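Putative extracellular solute-binding protein (PDB 4P56) probably serves as the periplasmic solute-binding component of a TRAP transporter and binds mandelate. Local coordinates at residues L29-W34 and L63-K68; G97-T102 and A132-G137; E228-L233 and A298-V303. All blocks are in the same frame, centred on the assembly; numbering follows the deposited sequence.

Contact 1 of 3, residues L29-W34 and L63-K68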
loop_
_atom_site.group_PDB
_atom_site.type_symbol
_atom_site.label_atom_id
_atom_site.label_comp_id
_atom_site.label_asym_id
_atom_site.label_seq_id
_atom_site.Cartn_x
_atom_site.Cartn_y
_atom_site.Cartn_z
ATOM N N LEU A 29 -1.634 10.474 21.787
ATOM C CA LEU A 29 -0.959 10.674 20.538
ATOM C C LEU A 29 -1.963 11.113 19.486
ATOM O O LEU A 29 -2.956 10.412 19.230
ATOM C CB LEU A 29 -0.285 9.376 20.132
ATOM C CG LEU A 29 0.826 8.901 21.080
ATOM C CD1 LEU A 29 1.202 7.440 20.764
ATOM C CD2 LEU A 29 2.050 9.798 20.975
ATOM N N THR A 30 -1.725 12.234 18.839
ATOM C CA THR A 30 -2.648 12.622 17.796
ATOM C C THR A 30 -2.315 11.839 16.517
ATOM O O THR A 30 -1.141 11.564 16.225
ATOM C CB THR A 30 -2.614 14.133 17.521
ATOM O OG1 THR A 30 -1.269 14.563 17.240
ATOM C CG2 THR A 30 -3.143 14.899 18.739
ATOM N N LEU A 31 -3.365 11.507 15.772
ATOM C CA LEU A 31 -3.302 10.738 14.547
ATOM C C LEU A 31 -4.028 11.504 13.438
ATOM O O LEU A 31 -5.175 11.876 13.607
ATOM C CB LEU A 31 -3.984 9.387 14.778
ATOM C CG LEU A 31 -4.313 8.584 13.534
ATOM C CD1 LEU A 31 -3.049 8.123 12.803
ATOM C CD2 LEU A 31 -5.184 7.384 13.954
ATOM N N SER A 32 -3.366 11.763 12.312
ATOM C CA SER A 32 -4.057 12.324 11.158
ATOM C C SER A 32 -4.218 11.261 10.083
ATOM O O SER A 32 -3.288 10.513 9.811
ATOM C CB SER A 32 -3.306 13.518 10.551
ATOM O OG SER A 32 -4.055 14.129 9.503
ATOM N N SER A 33 -5.397 11.217 9.474
ATOM C CA SER A 33 -5.656 10.317 8.353
ATOM C C SER A 33 -6.089 11.060 7.087
ATOM O O SER A 33 -6.907 11.994 7.150
ATOM C CB SER A 33 -6.767 9.358 8.737
ATOM O OG SER A 33 -7.215 8.683 7.587
ATOM N N TRP A 34 -5.550 10.647 5.948
ATOM C CA TRP A 34 -5.924 11.245 4.670
ATOM C C TRP A 34 -6.941 10.351 3.949
ATOM O O TRP A 34 -7.292 10.602 2.805
ATOM C CB TRP A 34 -4.693 11.512 3.799
ATOM C CG TRP A 34 -3.638 10.413 3.758
ATOM C CD1 TRP A 34 -2.604 10.247 4.628
ATOM C CD2 TRP A 34 -3.528 9.332 2.807
ATOM N NE1 TRP A 34 -1.850 9.155 4.280
ATOM C CE2 TRP A 34 -2.398 8.579 3.160
ATOM C CE3 TRP A 34 -4.280 8.939 1.697
ATOM C CZ2 TRP A 34 -1.995 7.436 2.450
ATOM C CZ3 TRP A 34 -3.881 7.811 0.988
ATOM C CH2 TRP A 34 -2.759 7.070 1.371
ATOM N N LEU A 63 -4.442 6.844 21.256
ATOM C CA LEU A 63 -4.383 7.464 19.929
ATOM C C LEU A 63 -5.661 8.261 19.746
ATOM O O LEU A 63 -6.759 7.729 19.941
ATOM C CB LEU A 63 -4.388 6.425 18.829
ATOM C CG LEU A 63 -3.250 5.474 18.566
ATOM C CD1 LEU A 63 -3.619 4.718 17.298
ATOM C CD2 LEU A 63 -1.949 6.241 18.426
ATOM N N ARG A 64 -5.541 9.531 19.379
ATOM C CA ARG A 64 -6.732 10.349 19.128
ATOM C C ARG A 64 -6.762 10.673 17.652
ATOM O O ARG A 64 -5.848 11.328 17.148
ATOM C CB ARG A 64 -6.703 11.623 19.981
ATOM C CG ARG A 64 -7.747 12.704 19.604
ATOM C CD ARG A 64 -8.071 13.646 20.770
ATOM N NE ARG A 64 -6.892 14.246 21.390
ATOM C CZ ARG A 64 -6.264 15.339 20.954
ATOM N NH1 ARG A 64 -6.709 15.995 19.885
ATOM N NH2 ARG A 64 -5.197 15.801 21.607
ATOM N N LEU A 65 -7.783 10.185 16.960
ATOM C CA LEU A 65 -7.982 10.507 15.542
ATOM C C LEU A 65 -8.511 11.919 15.347
ATOM O O LEU A 65 -9.591 12.270 15.822
ATOM C CB LEU A 65 -8.946 9.527 14.889
ATOM C CG LEU A 65 -9.242 9.742 13.396
ATOM C CD1 LEU A 65 -8.001 9.680 12.493
ATOM C CD2 LEU A 65 -10.269 8.725 12.909
ATOM N N LEU A 66 -7.728 12.741 14.667
ATOM C CA LEU A 66 -8.120 14.125 14.428
ATOM C C LEU A 66 -9.287 14.106 13.440
ATOM O O LEU A 66 -9.337 13.258 12.551
ATOM C CB LEU A 66 -6.904 14.911 13.856
ATOM C CG LEU A 66 -5.736 15.068 14.836
ATOM C CD1 LEU A 66 -4.464 15.618 14.153
ATOM C CD2 LEU A 66 -6.131 15.994 15.999
ATOM N N PRO A 67 -10.226 15.040 13.586
ATOM C CA PRO A 67 -11.448 15.043 12.767
ATOM C C PRO A 67 -11.218 15.407 11.282
ATOM O O PRO A 67 -12.090 15.131 10.466
ATOM C CB PRO A 67 -12.316 16.080 13.457
ATOM C CG PRO A 67 -11.274 17.071 14.048
ATOM C CD PRO A 67 -10.142 16.211 14.485
ATOM N N LYS A 68 -10.092 16.029 10.956
ATOM C CA LYS A 68 -9.761 16.375 9.566
ATOM C C LYS A 68 -8.328 15.994 9.279
ATOM O O LYS A 68 -7.481 15.950 10.187
ATOM C CB LYS A 68 -9.898 17.883 9.295
ATOM C CG LYS A 68 -11.302 18.408 9.278
ATOM C CD LYS A 68 -11.311 19.938 9.177
ATOM C CE LYS A 68 -12.561 20.521 9.832
ATOM N NZ LYS A 68 -12.709 21.996 9.623
HETATM O O HOH W 1 -7.354 13.098 10.589
#
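Leu29 and Leu63 sit side by side in a parallel strand pair that runs on through Thr30 and Arg64 to Leu31 and Leu65. Three backbone hydrogen bonds join residues 29-31 to 64-66: Arg64 N to Leu29 O (2.7 Å), Leu31 N to Arg64 O, bent at 145°, and Leu66 N to Leu31 O (2.9 Å), which is almost straight. The leucine face is the one packed under helix 40-56. CD2 of Leu63 lies against CB of Leu29 at 3.9 Å, and CD1 of Leu65 meets CD2 of Leu31 at the same 3.9 Å and also reaches CB of Ser33. The helix takes Leu31 on Met47, Leu63 on Trp49 and Leu65 on Val42. The other face is more open to solvent. There Thr30 and Arg64 point the same way, side by side, and a bend at chi3 (52°) brings the guanidinium round so that CG2 of Thr30 sits over one of its faces, 3.6 Å from NH2; a salt bridge from NE to Glu28 holds the group. Leu66, just past the strand, leans across, its CD1 4.1 Å from CB of Thr30. Where the chains part, a water takes the N-H of Ser33 and donates to Leu66 O, with a weak bond to Lys68 O, while Ser32 OG turns to His76 and Val70 N. Strand 28-31, helix 40-56 and strand 62-65 make a beta-alpha-beta unit, and the chain after the first strand leads, through Ser32 and Ser33, to Trp34, which touches bound (R)-mandelate in the ligand pocket of this family 7 solute-binding protein.

Contact 2 of 3, residues G97-T102 and A132-G137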
loop_
_atom_site.group_PDB
_atom_site.type_symbol
_atom_site.label_atom_id
_atom_site.label_comp_id
_atom_site.label_asym_id
_atom_site.label_seq_id
_atom_site.Cartn_x
_atom_site.Cartn_y
_atom_site.Cartn_z
ATOM N N GLY A 97 11.297 8.706 -5.780
ATOM C CA GLY A 97 12.710 8.603 -5.465
ATOM C C GLY A 97 13.104 8.186 -4.055
ATOM O O GLY A 97 14.282 7.949 -3.841
ATOM N N ARG A 98 12.168 8.063 -3.099
ATOM C CA ARG A 98 12.562 8.055 -1.687
ATOM C C ARG A 98 12.482 6.731 -0.935
ATOM O O ARG A 98 13.098 6.543 0.145
ATOM C CB ARG A 98 11.724 9.103 -0.956
ATOM C CG ARG A 98 12.139 10.492 -1.418
ATOM C CD ARG A 98 11.899 11.546 -0.361
ATOM N NE ARG A 98 12.070 12.893 -0.907
ATOM C CZ ARG A 98 13.200 13.602 -0.887
ATOM N NH1 ARG A 98 14.329 13.123 -0.363
ATOM N NH2 ARG A 98 13.197 14.813 -1.407
ATOM N N PHE A 99 11.707 5.837 -1.513
ATOM C CA PHE A 99 11.401 4.537 -0.930
ATOM C C PHE A 99 11.620 3.461 -1.988
ATOM O O PHE A 99 10.852 2.497 -2.106
ATOM C CB PHE A 99 9.981 4.503 -0.378
ATOM C CG PHE A 99 9.789 5.427 0.778
ATOM C CD1 PHE A 99 10.379 5.150 2.020
ATOM C CD2 PHE A 99 9.063 6.600 0.633
ATOM C CE1 PHE A 99 10.237 6.038 3.101
ATOM C CE2 PHE A 99 8.944 7.509 1.709
ATOM C CZ PHE A 99 9.525 7.218 2.945
ATOM N N GLN A 100 12.707 3.609 -2.729
ATOM C CA GLN A 100 13.036 2.649 -3.772
ATOM C C GLN A 100 13.208 1.249 -3.223
ATOM O O GLN A 100 12.910 0.267 -3.924
ATOM C CB GLN A 100 14.334 3.026 -4.496
ATOM C CG GLN A 100 14.381 4.427 -5.029
ATOM C CD GLN A 100 15.766 4.784 -5.591
ATOM O OE1 GLN A 100 16.414 3.965 -6.269
ATOM N NE2 GLN A 100 16.230 6.003 -5.297
ATOM N N LEU A 101 13.683 1.131 -1.982
ATOM C CA LEU A 101 13.922 -0.186 -1.414
ATOM C C LEU A 101 12.626 -0.967 -1.118
ATOM O O LEU A 101 12.688 -2.158 -0.913
ATOM C CB LEU A 101 14.777 -0.126 -0.123
ATOM C CG LEU A 101 16.200 0.423 -0.316
ATOM C CD1 LEU A 101 17.002 0.435 0.988
ATOM C CD2 LEU A 101 16.909 -0.416 -1.355
ATOM N N THR A 102 11.478 -0.311 -1.053
ATOM C CA THR A 102 10.233 -1.044 -0.778
ATOM C C THR A 102 9.705 -1.831 -1.979
ATOM O O THR A 102 8.800 -2.641 -1.832
ATOM C CB THR A 102 9.109 -0.110 -0.286
ATOM O OG1 THR A 102 8.734 0.783 -1.342
ATOM C CG2 THR A 102 9.565 0.664 0.945
ATOM N N ALA A 132 19.405 1.419 5.854
ATOM C CA ALA A 132 19.470 2.364 4.738
ATOM C C ALA A 132 18.812 3.740 5.028
ATOM O O ALA A 132 18.993 4.702 4.256
ATOM C CB ALA A 132 18.830 1.728 3.538
ATOM N N ASP A 133 18.021 3.804 6.097
ATOM C CA ASP A 133 17.477 5.061 6.644
ATOM C C ASP A 133 16.509 5.761 5.680
ATOM O O ASP A 133 16.443 6.990 5.650
ATOM C CB ASP A 133 18.641 6.016 7.001
ATOM C CG ASP A 133 18.269 7.072 8.016
ATOM O OD1 ASP A 133 17.293 6.854 8.786
ATOM O OD2 ASP A 133 19.002 8.110 8.056
ATOM N N GLU A 134 15.721 5.000 4.926
ATOM C CA GLU A 134 14.747 5.630 4.029
ATOM C C GLU A 134 13.717 6.486 4.775
ATOM O O GLU A 134 13.205 7.450 4.198
ATOM C CB GLU A 134 14.012 4.587 3.209
ATOM C CG GLU A 134 14.873 3.842 2.220
ATOM C CD GLU A 134 14.063 3.012 1.278
ATOM O OE1 GLU A 134 13.087 2.322 1.728
ATOM O OE2 GLU A 134 14.386 3.078 0.054
ATOM N N HIS A 135 13.391 6.127 6.024
ATOM C CA HIS A 135 12.376 6.852 6.816
ATOM C C HIS A 135 13.037 7.870 7.755
ATOM O O HIS A 135 12.633 8.028 8.905
ATOM C CB HIS A 135 11.508 5.858 7.625
ATOM C CG HIS A 135 10.699 4.944 6.763
ATOM N ND1 HIS A 135 11.243 3.877 6.087
ATOM C CD2 HIS A 135 9.396 4.985 6.435
ATOM C CE1 HIS A 135 10.295 3.297 5.362
ATOM N NE2 HIS A 135 9.177 3.962 5.552
ATOM N N LYS A 136 14.092 8.529 7.267
ATOM C CA LYS A 136 14.884 9.421 8.100
ATOM C C LYS A 136 13.987 10.448 8.777
ATOM O O LYS A 136 13.114 11.027 8.132
ATOM C CB LYS A 136 15.912 10.159 7.240
ATOM C CG LYS A 136 16.809 11.097 8.020
ATOM C CD LYS A 136 17.787 11.838 7.099
ATOM C CE LYS A 136 18.869 12.541 7.914
ATOM N NZ LYS A 136 19.762 13.308 7.021
ATOM N N GLY A 137 14.224 10.680 10.064
ATOM C CA GLY A 137 13.622 11.802 10.764
ATOM C C GLY A 137 12.346 11.476 11.531
ATOM O O GLY A 137 11.846 12.318 12.269
HETATM O O HOH W 2 15.302 4.908 -1.688
#
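Glu134 reaches across to the backbone of 97-102, its side chain crossing that of Leu101 obliquely. With CG anti to its own carbonyl carbon (chi1 -66°) and the chain extended beyond, OE2 arrives at Leu101 N, 2.9 Å away, and accepts its hydrogen on the syn side, 17° out of the carboxylate plane. A water donates to the same OE2 and accepts from Gln100 N, so one oxygen serves two successive residues of the turn, while OE1 goes to Tyr125. The Phe99 ring stands nearly perpendicular to this carboxylate. It also crosses His135: the ring planes are inclined at 46° with centroids 4.7 Å apart, and CE1 of Phe99 sits over the centre of one imidazole face, 3.4 Å from NE2. That nitrogen is hydrogen-bonded to His92, whose ring meets both aromatics. Beyond the carboxylate, CD1 of Leu101 presses tightly on CB of Ala132 at 3.4 Å. Phe99 O accepts from both N and OG1 of Thr102, closing the short 3-10 turn. The two loops flank helix 114-129, one preceding it and the other leading from it into strand 139-145; Thr102 and His135 rest on strand 237-242, and Trp314 of helix 310-320 bonds Leu101 O.

Contact 3 of 3, residues E228-L233 and A298-V303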
loop_
_atom_site.group_PDB
_atom_site.type_symbol
_atom_site.label_atom_id
_atom_site.label_comp_id
_atom_site.label_asym_id
_atom_site.label_seq_id
_atom_site.Cartn_x
_atom_site.Cartn_y
_atom_site.Cartn_z
ATOM N N GLU A 228 -8.186 -8.829 -13.565
ATOM C CA GLU A 228 -7.440 -9.303 -12.419
ATOM C C GLU A 228 -6.301 -10.156 -12.912
ATOM O O GLU A 228 -6.379 -10.756 -13.977
ATOM C CB GLU A 228 -8.327 -10.135 -11.508
ATOM C CG GLU A 228 -9.485 -9.379 -10.893
ATOM C CD GLU A 228 -10.232 -10.263 -9.940
ATOM O OE1 GLU A 228 -11.185 -10.923 -10.386
ATOM O OE2 GLU A 228 -9.824 -10.359 -8.755
ATOM N N PHE A 229 -5.248 -10.212 -12.104
ATOM C CA PHE A 229 -4.028 -10.914 -12.449
ATOM C C PHE A 229 -3.629 -11.782 -11.262
ATOM O O PHE A 229 -3.696 -11.330 -10.118
ATOM C CB PHE A 229 -2.919 -9.890 -12.662
ATOM C CG PHE A 229 -3.063 -9.072 -13.914
ATOM C CD1 PHE A 229 -3.879 -7.956 -13.939
ATOM C CD2 PHE A 229 -2.363 -9.415 -15.059
ATOM C CE1 PHE A 229 -4.000 -7.206 -15.075
ATOM C CE2 PHE A 229 -2.490 -8.673 -16.194
ATOM C CZ PHE A 229 -3.304 -7.551 -16.197
ATOM N N PRO A 230 -3.172 -13.005 -11.525
ATOM C CA PRO A 230 -2.726 -13.857 -10.431
ATOM C C PRO A 230 -1.580 -13.227 -9.667
ATOM O O PRO A 230 -0.566 -12.846 -10.252
ATOM C CB PRO A 230 -2.281 -15.139 -11.140
ATOM C CG PRO A 230 -3.130 -15.180 -12.378
ATOM C CD PRO A 230 -3.206 -13.730 -12.808
ATOM N N GLY A 231 -1.761 -13.126 -8.354
ATOM C CA GLY A 231 -0.765 -12.539 -7.478
ATOM C C GLY A 231 -0.697 -11.035 -7.601
ATOM O O GLY A 231 0.215 -10.403 -7.047
ATOM N N GLY A 232 -1.643 -10.456 -8.343
ATOM C CA GLY A 232 -1.727 -9.016 -8.469
ATOM C C GLY A 232 -0.927 -8.428 -9.621
ATOM O O GLY A 232 0.144 -8.900 -9.975
ATOM N N LEU A 233 -1.451 -7.356 -10.195
ATOM C CA LEU A 233 -0.735 -6.635 -11.224
ATOM C C LEU A 233 0.416 -5.852 -10.617
ATOM O O LEU A 233 1.444 -5.618 -11.273
ATOM C CB LEU A 233 -1.683 -5.700 -11.970
ATOM C CG LEU A 233 -1.069 -4.837 -13.076
ATOM C CD1 LEU A 233 -0.408 -5.706 -14.155
ATOM C CD2 LEU A 233 -2.089 -3.917 -13.700
ATOM N N ALA A 298 -1.405 -15.184 -22.122
ATOM C CA ALA A 298 -0.668 -14.323 -23.057
ATOM C C ALA A 298 -0.506 -12.916 -22.472
ATOM O O ALA A 298 0.568 -12.315 -22.539
ATOM C CB ALA A 298 -1.372 -14.266 -24.418
ATOM N N LEU A 299 -1.570 -12.397 -21.878
ATOM C CA LEU A 299 -1.501 -11.057 -21.297
ATOM C C LEU A 299 -0.527 -10.990 -20.130
ATOM O O LEU A 299 0.257 -10.055 -20.028
ATOM C CB LEU A 299 -2.884 -10.617 -20.857
ATOM C CG LEU A 299 -2.965 -9.311 -20.088
ATOM C CD1 LEU A 299 -2.384 -8.162 -20.886
ATOM C CD2 LEU A 299 -4.442 -9.063 -19.756
ATOM N N ILE A 300 -0.595 -11.980 -19.250
ATOM C CA ILE A 300 0.333 -12.102 -18.143
ATOM C C ILE A 300 1.770 -12.119 -18.670
ATOM O O ILE A 300 2.617 -11.362 -18.203
ATOM C CB ILE A 300 0.046 -13.398 -17.337
ATOM C CG1 ILE A 300 -1.283 -13.275 -16.559
ATOM C CG2 ILE A 300 1.192 -13.723 -16.372
ATOM C CD1 ILE A 300 -1.819 -14.626 -16.070
ATOM N N GLU A 301 2.044 -12.947 -19.675
ATOM C CA GLU A 301 3.415 -13.050 -20.171
ATOM C C GLU A 301 3.890 -11.751 -20.808
ATOM O O GLU A 301 5.053 -11.362 -20.643
ATOM C CB GLU A 301 3.561 -14.233 -21.136
ATOM C CG GLU A 301 3.644 -15.558 -20.399
ATOM C CD GLU A 301 4.741 -15.536 -19.332
ATOM O OE1 GLU A 301 5.900 -15.198 -19.685
ATOM O OE2 GLU A 301 4.434 -15.829 -18.148
ATOM N N ALA A 302 2.989 -11.063 -21.505
ATOM C CA ALA A 302 3.324 -9.777 -22.094
ATOM C C ALA A 302 3.654 -8.763 -21.004
ATOM O O ALA A 302 4.589 -7.969 -21.151
ATOM C CB ALA A 302 2.190 -9.279 -22.962
ATOM N N VAL A 303 2.918 -8.800 -19.899
ATOM C CA VAL A 303 3.239 -7.907 -18.773
ATOM C C VAL A 303 4.552 -8.292 -18.087
ATOM O O VAL A 303 5.347 -7.429 -17.712
ATOM C CB VAL A 303 2.090 -7.813 -17.753
ATOM C CG1 VAL A 303 2.508 -6.933 -16.567
ATOM C CG2 VAL A 303 0.841 -7.228 -18.418
#
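The Phe229 ring has CD1 of Leu233, from its own segment, over the centre of one face, 3.9 Å above the plane, while three side chains of helix 297-307 approach it obliquely. Of these, Leu299 comes nearest, its CG 4.0 Å from CE2 and its CD2 meeting CZ as the two side chains cross at about a right angle. CG2 of Val303 also lies near CE2, and CG1 of Ile300 faces CD2 at 4.3 Å. The ring reaches the helix because CG stands anti to the carbonyl carbon of Phe229 (chi1 -71°). Residues 229-232 form a type II beta turn, closed by Gly232 N to Phe229 O at 2.9 Å, on the way out of strand 225-228 of the six-stranded mixed sheet; the turn thus packs on the helix that follows 291-294, one of the sheet's two outermost strands. At its more exposed end, the Pro230 ring offers CD to CD1 of Ile300 at 3.7 Å. On the buried side, CD1 of Leu233 makes a second contact with CG1 of Val303, also 4.0 Å. No hydrogen bond crosses between the segments, so side-chain apolar contacts alone join them. Phe109 and Ala295 add further cover to Phe229, and Leu233 continues onto Ala151 of strand 149-153.

The three contacts follow one another along the chain and do not touch. Contacts 1 and 3 lie on opposite sides of the chain's centre, their centres 38 Å apart and their nearest atoms about 18 Å apart. Contact 2 has its centre 24 Å from that of contact 1 and 28 Å from that of contact 3. Contact 1 includes a residue of the mandelate pocket, Trp34, and the side chain of Ser33 is about 9 Å from the ligand. The side chains of Thr102 in contact 2 and Leu233 in contact 3 each lie about 11 Å from it. Strand 237-242 receives side chains from contact 2 and follows the loop of contact 3, directly after pocket residue Asp236.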